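Long-range contacts in transaminase (Bacillus megaterium, PDB 5G0A), which catalyses S-selective transamination, probably moving amino groups between amines and carbonyl compounds with pyridoxal-5'-phosphate as its cofactor: residues Q58-N63 with E270-F275; L134-P139 with Q230-I235; Q420-K425 with D459-A464. All blocks are in the same frame, centred on the assembly; numbering follows the deposited sequence.

Contact 1: residues Q58-N63 with E270-F275; sequences QLYCVN and EVLTGF. With PLP (pyridoxal-5'-phosphate), chain K.
Y60 and L272 lie 6.7 Å apart, CA to CA, and N63 stands opposite F275, so segment 58-63 and the irregular loop 270-275 face each other without pairing as strands. Polar chemistry governs one end. N63 ND2 donates to F275 O over 3.0 Å, a nearly straight bond with an N-H...O angle of 160°. The acceptor lies close to the plane of the N63 amide, whereas the donor rises well above the carbonyl plane of F275. ND2 also gives to a water 3.0 Å away, and that water sits within hydrogen-bonding distance of both Y60 O and L272 O, bridging the two backbones. With CG anti to its own carbonyl carbon (chi1 -61°), N63 directs its amide across the gap, while OD1 takes a weak bond from R277. Replacing N63 by an alanine would probably leave F275 O without this donor and the bridging water less firmly placed. The other end is apolar: L272 CD1 reaches Y60 CB at 3.9 Å and meets the tyrosine ring obliquely, while Y60 OH turns elsewhere to bond R442 O. The same leucine borders the cofactor, its CB 3.3 Å from PLP O3. Beside it V271 lies over a face of the pyridine ring, with CG1 3.6 Å from PLP C4. The contact thus links N63, through the water, to L272, which touches the cofactor. A valine packed on a face of the pyridine, two positions after D269 of the pocket, is typical of the PLP site of fold type I aminotransferases; T330 of the second subunit adds a hydrogen bond to PLP, as expected of a site built between subunits.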
loop_
_atom_site.group_PDB
_atom_site.type_symbol
_atom_site.label_atom_id
_atom_site.label_comp_id
_atom_site.label_asym_id
_atom_site.label_seq_id
_atom_site.Cartn_x
_atom_site.Cartn_y
_atom_site.Cartn_z
ATOM N N GLN B 58 -19.546 -31.057 -2.915
ATOM C CA GLN B 58 -19.540 -29.821 -2.077
ATOM C C GLN B 58 -18.802 -28.669 -2.759
ATOM O O GLN B 58 -19.417 -27.893 -3.474
ATOM C CB GLN B 58 -19.012 -30.085 -0.654
ATOM C CG GLN B 58 -19.971 -31.009 0.116
ATOM C CD GLN B 58 -21.317 -30.336 0.293
ATOM O OE1 GLN B 58 -21.428 -29.341 0.986
ATOM N NE2 GLN B 58 -22.355 -30.881 -0.350
ATOM N N LEU B 59 -17.495 -28.574 -2.521
ATOM C CA LEU B 59 -16.652 -27.573 -3.178
ATOM C C LEU B 59 -15.495 -28.298 -3.843
ATOM O O LEU B 59 -14.338 -27.901 -3.694
ATOM C CB LEU B 59 -16.165 -26.519 -2.155
ATOM C CG LEU B 59 -17.301 -25.691 -1.520
ATOM C CD1 LEU B 59 -16.780 -24.859 -0.344
ATOM C CD2 LEU B 59 -17.984 -24.788 -2.545
ATOM N N TYR B 60 -15.815 -29.371 -4.579
ATOM C CA TYR B 60 -14.807 -30.187 -5.262
ATOM C C TYR B 60 -13.775 -30.648 -4.266
ATOM O O TYR B 60 -12.584 -30.594 -4.532
ATOM C CB TYR B 60 -14.174 -29.387 -6.426
ATOM C CG TYR B 60 -15.259 -28.686 -7.206
ATOM C CD1 TYR B 60 -15.993 -29.379 -8.156
ATOM C CD2 TYR B 60 -15.620 -27.366 -6.919
ATOM C CE1 TYR B 60 -17.043 -28.771 -8.835
ATOM C CE2 TYR B 60 -16.669 -26.747 -7.593
ATOM C CZ TYR B 60 -17.372 -27.455 -8.541
ATOM O OH TYR B 60 -18.401 -26.863 -9.230
ATOM N N CYS B 61 -14.244 -31.131 -3.113
ATOM C CA CYS B 61 -13.360 -31.259 -1.952
ATOM C C CYS B 61 -13.561 -32.507 -1.095
ATOM O O CYS B 61 -12.847 -32.706 -0.109
ATOM C CB CYS B 61 -13.447 -29.995 -1.066
ATOM S SG CYS B 61 -15.088 -29.674 -0.365
ATOM N N VAL B 62 -14.502 -33.355 -1.470
ATOM C CA VAL B 62 -14.716 -34.568 -0.691
ATOM C C VAL B 62 -14.254 -35.756 -1.547
ATOM O O VAL B 62 -15.042 -36.685 -1.860
ATOM C CB VAL B 62 -16.197 -34.668 -0.247
ATOM C CG1 VAL B 62 -16.373 -35.740 0.824
ATOM C CG2 VAL B 62 -16.694 -33.322 0.300
ATOM N N ASN B 63 -12.976 -35.708 -1.932
ATOM C CA ASN B 63 -12.399 -36.605 -2.959
ATOM C C ASN B 63 -12.620 -38.100 -2.681
ATOM O O ASN B 63 -13.001 -38.865 -3.577
ATOM C CB ASN B 63 -10.901 -36.310 -3.122
ATOM C CG ASN B 63 -10.647 -34.876 -3.589
ATOM O OD1 ASN B 63 -11.409 -33.955 -3.253
ATOM N ND2 ASN B 63 -9.577 -34.678 -4.365
ATOM N N GLU B 270 -2.527 -26.191 -5.764
ATOM C CA GLU B 270 -3.174 -27.490 -5.947
ATOM C C GLU B 270 -4.297 -27.714 -4.956
ATOM O O GLU B 270 -4.678 -28.856 -4.717
ATOM C CB GLU B 270 -2.152 -28.616 -5.750
ATOM C CG GLU B 270 -1.109 -28.785 -6.869
ATOM C CD GLU B 270 -1.678 -29.405 -8.147
ATOM O OE1 GLU B 270 -2.744 -30.073 -8.106
ATOM O OE2 GLU B 270 -1.047 -29.239 -9.216
ATOM N N VAL B 271 -4.808 -26.654 -4.338
ATOM C CA VAL B 271 -5.846 -26.871 -3.316
ATOM C C VAL B 271 -7.056 -27.550 -3.927
ATOM O O VAL B 271 -7.629 -28.450 -3.317
ATOM C CB VAL B 271 -6.280 -25.551 -2.629
ATOM C CG1 VAL B 271 -7.534 -25.771 -1.770
ATOM C CG2 VAL B 271 -5.141 -25.025 -1.770
ATOM N N LEU B 272 -7.442 -27.131 -5.134
ATOM C CA LEU B 272 -8.556 -27.790 -5.801
ATOM C C LEU B 272 -8.138 -28.982 -6.670
ATOM O O LEU B 272 -8.779 -30.044 -6.606
ATOM C CB LEU B 272 -9.402 -26.791 -6.585
ATOM C CG LEU B 272 -10.752 -27.324 -7.082
ATOM C CD1 LEU B 272 -11.854 -26.278 -6.905
ATOM C CD2 LEU B 272 -10.623 -27.784 -8.527
ATOM N N THR B 273 -7.077 -28.831 -7.457
ATOM C CA THR B 273 -6.712 -29.917 -8.396
ATOM C C THR B 273 -5.945 -31.070 -7.760
ATOM O O THR B 273 -5.664 -32.084 -8.429
ATOM C CB THR B 273 -5.885 -29.390 -9.582
ATOM O OG1 THR B 273 -4.732 -28.712 -9.067
ATOM C CG2 THR B 273 -6.733 -28.445 -10.442
ATOM N N GLY B 274 -5.590 -30.924 -6.483
ATOM C CA GLY B 274 -4.777 -31.900 -5.800
ATOM C C GLY B 274 -5.497 -33.188 -5.428
ATOM O O GLY B 274 -6.723 -33.238 -5.360
ATOM N N PHE B 275 -4.700 -34.218 -5.178
ATOM C CA PHE B 275 -5.185 -35.498 -4.634
ATOM C C PHE B 275 -6.215 -36.203 -5.486
ATOM O O PHE B 275 -7.316 -36.521 -5.037
ATOM C CB PHE B 275 -5.556 -35.364 -3.136
ATOM C CG PHE B 275 -4.394 -34.906 -2.324
ATOM C CD1 PHE B 275 -3.386 -35.794 -1.989
ATOM C CD2 PHE B 275 -4.240 -33.537 -2.013
ATOM C CE1 PHE B 275 -2.260 -35.366 -1.303
ATOM C CE2 PHE B 275 -3.110 -33.101 -1.326
ATOM C CZ PHE B 275 -2.134 -34.012 -0.952
HETATM N N1 PLP K . -7.010 -22.157 -3.814
HETATM C C2 PLP K . -7.832 -22.781 -4.691
HETATM C C2A PLP K . -7.364 -23.050 -6.104
HETATM C C3 PLP K . -9.156 -23.273 -4.240
HETATM O O3 PLP K . -9.987 -23.935 -5.057
HETATM C C4 PLP K . -9.563 -23.024 -2.848
HETATM C C4A PLP K . -10.903 -23.552 -2.333
HETATM C C5 PLP K . -8.583 -22.287 -2.015
HETATM C C6 PLP K . -7.373 -21.873 -2.552
HETATM C C5A PLP K . -8.888 -21.896 -0.576
HETATM O O4P PLP K . -9.122 -22.997 0.276
HETATM P P PLP K . -10.004 -22.732 1.607
HETATM O O1P PLP K . -9.838 -24.059 2.297
HETATM O O2P PLP K . -9.432 -21.552 2.372
HETATM O O3P PLP K . -11.405 -22.475 1.119
HETATM O O HOH W 1 -10.146 -31.854 -5.169
#

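Contact 2: residues L134-P139 with Q230-I235; sequences LYTNRP and QVAAVI
R138 supplies the polar link, for its NH1 donates to V231 O at 3.0 Å with an N-H...O angle of 160°. The carbonyl oxygen sits at the edge of the guanidinium, near its plane, though the donor is tilted 32° from the plane of the carbonyl. Extended from CG to NE, the side chain runs across the start of the strand and brings NH1 to V231 O. NH1 has a second acceptor in G263 O, which is likely to limit the rotation of the group.

Van der Waals contacts make up the remainder. R138 CB rests against the peptide carbon of Q230 at 3.7 Å, and P139 CD touches Q230 O at 3.3 Å. The side chains of P139 and Q230 cross at about a right angle, Q230 CB also touching P139 CD. The methyl of A232 fits into the corner formed by T136 and R138: its CB is 3.2 Å from T136 OG1, a hydroxyl bonded within its own helix to A132 O, and 3.6 Å from R138 O. That carbonyl is buried here with no polar partner in the model. Q230 OE1 is hydrogen-bonded to S184 of the third subunit.

N137, with positive phi, is the C-prime residue of a Schellman motif that ends helix 121-136 and sends the chain into strand 140-144, which runs parallel to 231-236. Such a helix-to-strand connection belongs to the mostly parallel seven-stranded sheet, order 3-2-4-5-6-7-1, of fold type I PLP enzymes.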
loop_
_atom_site.group_PDB
_atom_site.type_symbol
_atom_site.label_atom_id
_atom_site.label_comp_id
_atom_site.label_asym_id
_atom_site.label_seq_id
_atom_site.Cartn_x
_atom_site.Cartn_y
_atom_site.Cartn_z
ATOM N N LEU B 134 10.152 -14.560 1.356
ATOM C CA LEU B 134 11.330 -14.662 2.214
ATOM C C LEU B 134 12.509 -15.312 1.469
ATOM O O LEU B 134 13.644 -14.824 1.580
ATOM C CB LEU B 134 11.058 -15.445 3.495
ATOM C CG LEU B 134 10.233 -14.712 4.574
ATOM C CD1 LEU B 134 9.643 -15.720 5.555
ATOM C CD2 LEU B 134 10.984 -13.586 5.305
ATOM N N TYR B 135 12.237 -16.390 0.742
ATOM C CA TYR B 135 13.350 -17.097 0.053
ATOM C C TYR B 135 14.022 -16.184 -0.974
ATOM O O TYR B 135 15.270 -16.113 -1.077
ATOM C CB TYR B 135 12.807 -18.369 -0.626
ATOM C CG TYR B 135 13.866 -19.081 -1.436
ATOM C CD1 TYR B 135 14.820 -19.879 -0.812
ATOM C CD2 TYR B 135 13.928 -18.896 -2.816
ATOM C CE1 TYR B 135 15.809 -20.504 -1.564
ATOM C CE2 TYR B 135 14.907 -19.524 -3.577
ATOM C CZ TYR B 135 15.832 -20.308 -2.941
ATOM O OH TYR B 135 16.797 -20.904 -3.732
ATOM N N THR B 136 13.197 -15.511 -1.763
ATOM C CA THR B 136 13.734 -14.663 -2.832
ATOM C C THR B 136 14.173 -13.308 -2.298
ATOM O O THR B 136 14.940 -12.602 -2.962
ATOM C CB THR B 136 12.723 -14.436 -3.953
ATOM O OG1 THR B 136 11.562 -13.764 -3.408
ATOM C CG2 THR B 136 12.321 -15.790 -4.688
ATOM N N ASN B 137 13.680 -12.948 -1.104
ATOM C CA ASN B 137 13.822 -11.564 -0.563
ATOM C C ASN B 137 13.269 -10.526 -1.554
ATOM O O ASN B 137 13.910 -9.491 -1.825
ATOM C CB ASN B 137 15.286 -11.249 -0.188
ATOM C CG ASN B 137 15.425 -10.019 0.711
ATOM O OD1 ASN B 137 16.426 -9.274 0.628
ATOM N ND2 ASN B 137 14.458 -9.818 1.597
ATOM N N ARG B 138 12.091 -10.813 -2.105
ATOM C CA ARG B 138 11.452 -9.960 -3.123
ATOM C C ARG B 138 9.958 -9.849 -2.836
ATOM O O ARG B 138 9.363 -10.818 -2.347
ATOM C CB ARG B 138 11.594 -10.553 -4.529
ATOM C CG ARG B 138 13.030 -10.733 -5.010
ATOM C CD ARG B 138 12.976 -11.424 -6.356
ATOM N NE ARG B 138 14.310 -11.908 -6.726
ATOM C CZ ARG B 138 14.509 -12.825 -7.679
ATOM N NH1 ARG B 138 13.468 -13.347 -8.322
ATOM N NH2 ARG B 138 15.760 -13.232 -7.954
ATOM N N PRO B 139 9.345 -8.699 -3.171
ATOM C CA PRO B 139 7.938 -8.466 -2.775
ATOM C C PRO B 139 6.848 -8.894 -3.755
ATOM O O PRO B 139 5.760 -9.263 -3.320
ATOM C CB PRO B 139 7.871 -6.936 -2.629
ATOM C CG PRO B 139 8.879 -6.433 -3.634
ATOM C CD PRO B 139 10.027 -7.430 -3.530
ATOM N N GLN B 230 12.586 -7.863 -8.457
ATOM C CA GLN B 230 11.665 -7.688 -7.333
ATOM C C GLN B 230 10.429 -8.577 -7.412
ATOM O O GLN B 230 9.486 -8.382 -6.653
ATOM C CB GLN B 230 11.297 -6.227 -7.096
ATOM C CG GLN B 230 10.371 -5.621 -8.125
ATOM C CD GLN B 230 9.795 -4.298 -7.628
ATOM O OE1 GLN B 230 9.914 -3.961 -6.438
ATOM N NE2 GLN B 230 9.165 -3.557 -8.519
ATOM N N VAL B 231 10.450 -9.542 -8.331
ATOM C CA VAL B 231 9.340 -10.490 -8.485
ATOM C C VAL B 231 9.737 -11.829 -7.825
ATOM O O VAL B 231 10.611 -12.530 -8.303
ATOM C CB VAL B 231 8.904 -10.702 -9.961
ATOM C CG1 VAL B 231 7.793 -11.753 -10.058
ATOM C CG2 VAL B 231 8.408 -9.387 -10.577
ATOM N N ALA B 232 9.080 -12.163 -6.722
ATOM C CA ALA B 232 9.308 -13.445 -6.029
ATOM C C ALA B 232 8.854 -14.675 -6.806
ATOM O O ALA B 232 9.556 -15.676 -6.813
ATOM C CB ALA B 232 8.619 -13.444 -4.648
ATOM N N ALA B 233 7.654 -14.606 -7.386
ATOM C CA ALA B 233 6.930 -15.788 -7.845
ATOM C C ALA B 233 5.798 -15.434 -8.792
ATOM O O ALA B 233 5.252 -14.318 -8.768
ATOM C CB ALA B 233 6.381 -16.576 -6.638
ATOM N N VAL B 234 5.447 -16.410 -9.622
ATOM C CA VAL B 234 4.192 -16.428 -10.336
ATOM C C VAL B 234 3.386 -17.539 -9.668
ATOM O O VAL B 234 3.904 -18.641 -9.461
ATOM C CB VAL B 234 4.403 -16.795 -11.826
ATOM C CG1 VAL B 234 3.055 -16.866 -12.529
ATOM C CG2 VAL B 234 5.275 -15.736 -12.513
ATOM N N ILE B 235 2.145 -17.241 -9.311
ATOM C CA ILE B 235 1.233 -18.259 -8.775
ATOM C C ILE B 235 0.175 -18.600 -9.812
ATOM O O ILE B 235 -0.373 -17.710 -10.439
ATOM C CB ILE B 235 0.600 -17.815 -7.428
ATOM C CG1 ILE B 235 -0.183 -18.989 -6.817
ATOM C CG2 ILE B 235 -0.233 -16.514 -7.561
ATOM C CD1 ILE B 235 -0.583 -18.748 -5.372
#

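Contact 3: residues Q420-K425 with D459-A464; sequences QIIMKK and DALDYA
I422 and A464 have the nearest CA atoms between segments 420-425 and 459-464, whose helical axes pass 8.8 Å apart with an angle of 121° between their directions. One group of contacts is apolar. I422 CG2, held anti to the backbone N, meets A464 CB at 3.9 Å, and L461 CD1 is equally near it. K425 CB settles over A464 CA. M441 of strand 440-443 touches both I422 and L461, continuing this apolar layer.

A second kind of contact sets carbon against backbone oxygen. The alanine methyl of A464 packs against I422 O at 3.7 Å. Y463 presents the edge of its ring to K425 O, with CE2 3.5 Å away and the oxygen near the ring plane.

Polar ends meet only indirectly. Bent at chi2 and chi3 (-49° and -72°), the K425 chain crosses the Y463 side chain at about a right angle, yet NZ stays 4.1 Å from Y463 OH. Both find a common partner in E428, whose OE2 forms a salt bridge with K425 NZ while OE1 is hydrogen-bonded to Y463 OH. K425 also makes a cation-pi contact with Y467.

No hydrogen bond crosses between the segments themselves. The chemistry implies a helix pair whose close approach the small A464 probably allows, closed by hydrocarbon within, and fastened toward its more open margin through one shared carboxylate.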
loop_
_atom_site.group_PDB
_atom_site.type_symbol
_atom_site.label_atom_id
_atom_site.label_comp_id
_atom_site.label_asym_id
_atom_site.label_seq_id
_atom_site.Cartn_x
_atom_site.Cartn_y
_atom_site.Cartn_z
ATOM N N GLN B 420 -27.438 -21.433 -13.315
ATOM C CA GLN B 420 -28.457 -21.461 -12.259
ATOM C C GLN B 420 -29.721 -22.153 -12.770
ATOM O O GLN B 420 -30.374 -22.913 -12.042
ATOM C CB GLN B 420 -28.785 -20.048 -11.772
ATOM C CG GLN B 420 -27.676 -19.382 -10.965
ATOM C CD GLN B 420 -27.485 -20.024 -9.608
ATOM O OE1 GLN B 420 -26.386 -20.447 -9.261
ATOM N NE2 GLN B 420 -28.563 -20.114 -8.837
ATOM N N ILE B 421 -30.066 -21.876 -14.025
ATOM C CA ILE B 421 -31.224 -22.511 -14.667
ATOM C C ILE B 421 -31.056 -24.031 -14.780
ATOM O O ILE B 421 -31.999 -24.799 -14.527
ATOM C CB ILE B 421 -31.515 -21.868 -16.048
ATOM C CG1 ILE B 421 -31.924 -20.391 -15.879
ATOM C CG2 ILE B 421 -32.542 -22.678 -16.840
ATOM C CD1 ILE B 421 -33.234 -20.166 -15.145
ATOM N N ILE B 422 -29.852 -24.459 -15.152
ATOM C CA ILE B 422 -29.518 -25.877 -15.247
ATOM C C ILE B 422 -29.607 -26.542 -13.872
ATOM O O ILE B 422 -30.209 -27.614 -13.734
ATOM C CB ILE B 422 -28.133 -26.077 -15.892
ATOM C CG1 ILE B 422 -28.225 -25.797 -17.401
ATOM C CG2 ILE B 422 -27.571 -27.472 -15.619
ATOM C CD1 ILE B 422 -26.923 -25.361 -18.037
ATOM N N MET B 423 -29.034 -25.884 -12.860
ATOM C CA MET B 423 -29.040 -26.417 -11.489
ATOM C C MET B 423 -30.469 -26.630 -10.992
ATOM O O MET B 423 -30.807 -27.695 -10.472
ATOM C CB MET B 423 -28.268 -25.493 -10.537
ATOM C CG MET B 423 -28.273 -25.936 -9.073
ATOM S SD MET B 423 -27.357 -24.793 -8.012
ATOM C CE MET B 423 -28.536 -23.456 -7.859
ATOM N N LYS B 424 -31.311 -25.619 -11.172
ATOM C CA LYS B 424 -32.687 -25.667 -10.674
ATOM C C LYS B 424 -33.474 -26.810 -11.313
ATOM O O LYS B 424 -34.246 -27.486 -10.636
ATOM C CB LYS B 424 -33.385 -24.321 -10.899
ATOM C CG LYS B 424 -34.557 -24.066 -9.969
ATOM C CD LYS B 424 -35.289 -22.779 -10.316
ATOM C CE LYS B 424 -36.467 -22.563 -9.374
ATOM N NZ LYS B 424 -37.503 -21.653 -9.945
ATOM N N LYS B 425 -33.243 -27.050 -12.603
ATOM C CA LYS B 425 -33.961 -28.094 -13.333
ATOM C C LYS B 425 -33.472 -29.491 -12.961
ATOM O O LYS B 425 -34.276 -30.403 -12.746
ATOM C CB LYS B 425 -33.870 -27.866 -14.855
ATOM C CG LYS B 425 -34.542 -26.592 -15.360
ATOM C CD LYS B 425 -35.969 -26.397 -14.851
ATOM C CE LYS B 425 -36.947 -27.359 -15.505
ATOM N NZ LYS B 425 -38.333 -27.113 -15.024
ATOM N N ASP B 459 -28.049 -37.901 -17.039
ATOM C CA ASP B 459 -29.488 -37.866 -17.308
ATOM C C ASP B 459 -30.147 -36.566 -16.857
ATOM O O ASP B 459 -30.908 -35.957 -17.613
ATOM C CB ASP B 459 -30.187 -39.060 -16.654
ATOM C CG ASP B 459 -30.385 -40.213 -17.611
ATOM O OD1 ASP B 459 -31.198 -40.067 -18.551
ATOM O OD2 ASP B 459 -29.746 -41.271 -17.419
ATOM N N ALA B 460 -29.855 -36.135 -15.628
ATOM C CA ALA B 460 -30.446 -34.914 -15.092
ATOM C C ALA B 460 -30.007 -33.698 -15.887
ATOM O O ALA B 460 -30.784 -32.772 -16.070
ATOM C CB ALA B 460 -30.097 -34.740 -13.616
ATOM N N LEU B 461 -28.756 -33.719 -16.347
ATOM C CA LEU B 461 -28.208 -32.666 -17.190
ATOM C C LEU B 461 -28.917 -32.665 -18.558
ATOM O O LEU B 461 -29.236 -31.604 -19.087
ATOM C CB LEU B 461 -26.696 -32.861 -17.361
ATOM C CG LEU B 461 -25.919 -31.857 -18.218
ATOM C CD1 LEU B 461 -26.261 -30.429 -17.819
ATOM C CD2 LEU B 461 -24.422 -32.119 -18.113
ATOM N N ASP B 462 -29.151 -33.860 -19.100
ATOM C CA ASP B 462 -29.862 -34.053 -20.376
ATOM C C ASP B 462 -31.213 -33.332 -20.277
ATOM O O ASP B 462 -31.499 -32.420 -21.054
ATOM C CB ASP B 462 -30.036 -35.559 -20.628
ATOM C CG ASP B 462 -30.363 -35.916 -22.095
ATOM O OD1 ASP B 462 -30.413 -35.031 -22.978
ATOM O OD2 ASP B 462 -30.553 -37.121 -22.348
ATOM N N TYR B 463 -32.008 -33.718 -19.280
ATOM C CA TYR B 463 -33.259 -33.039 -18.923
ATOM C C TYR B 463 -33.124 -31.517 -18.783
ATOM O O TYR B 463 -33.985 -30.767 -19.255
ATOM C CB TYR B 463 -33.816 -33.644 -17.623
ATOM C CG TYR B 463 -35.060 -32.968 -17.101
ATOM C CD1 TYR B 463 -36.310 -33.243 -17.662
ATOM C CD2 TYR B 463 -34.997 -32.059 -16.041
ATOM C CE1 TYR B 463 -37.454 -32.621 -17.191
ATOM C CE2 TYR B 463 -36.138 -31.438 -15.564
ATOM C CZ TYR B 463 -37.362 -31.727 -16.140
ATOM O OH TYR B 463 -38.501 -31.113 -15.684
ATOM N N ALA B 464 -32.055 -31.067 -18.125
ATOM C CA ALA B 464 -31.817 -29.643 -17.881
ATOM C C ALA B 464 -31.562 -28.860 -19.173
ATOM O O ALA B 464 -32.113 -27.769 -19.372
ATOM C CB ALA B 464 -30.645 -29.460 -16.915
#

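How the contacts relate
Depth separates these contacts. Contact 1 is buried beside the cofactor, its centre about 5 Å from that of the chain; contacts 2 and 3 lie more than 20 Å out on opposite sides, contact 3 buried despite its peripheral place, contact 2 only partly. Contact 2 is nested within the chain loop closed by contact 1, and 270-275 follows strand 265-269, sheet neighbour of contact 2's strand 231-236. Both reach the second subunit; contact 3 meets no other protein chain. Chemistry follows place: an amide and a water join 58-63 to 270-275, an arginine bonds a carbonyl where a helix ends beside an inner strand's start, and hydrocarbon plus a lysine and tyrosine sharing a carboxylate join the outer helices.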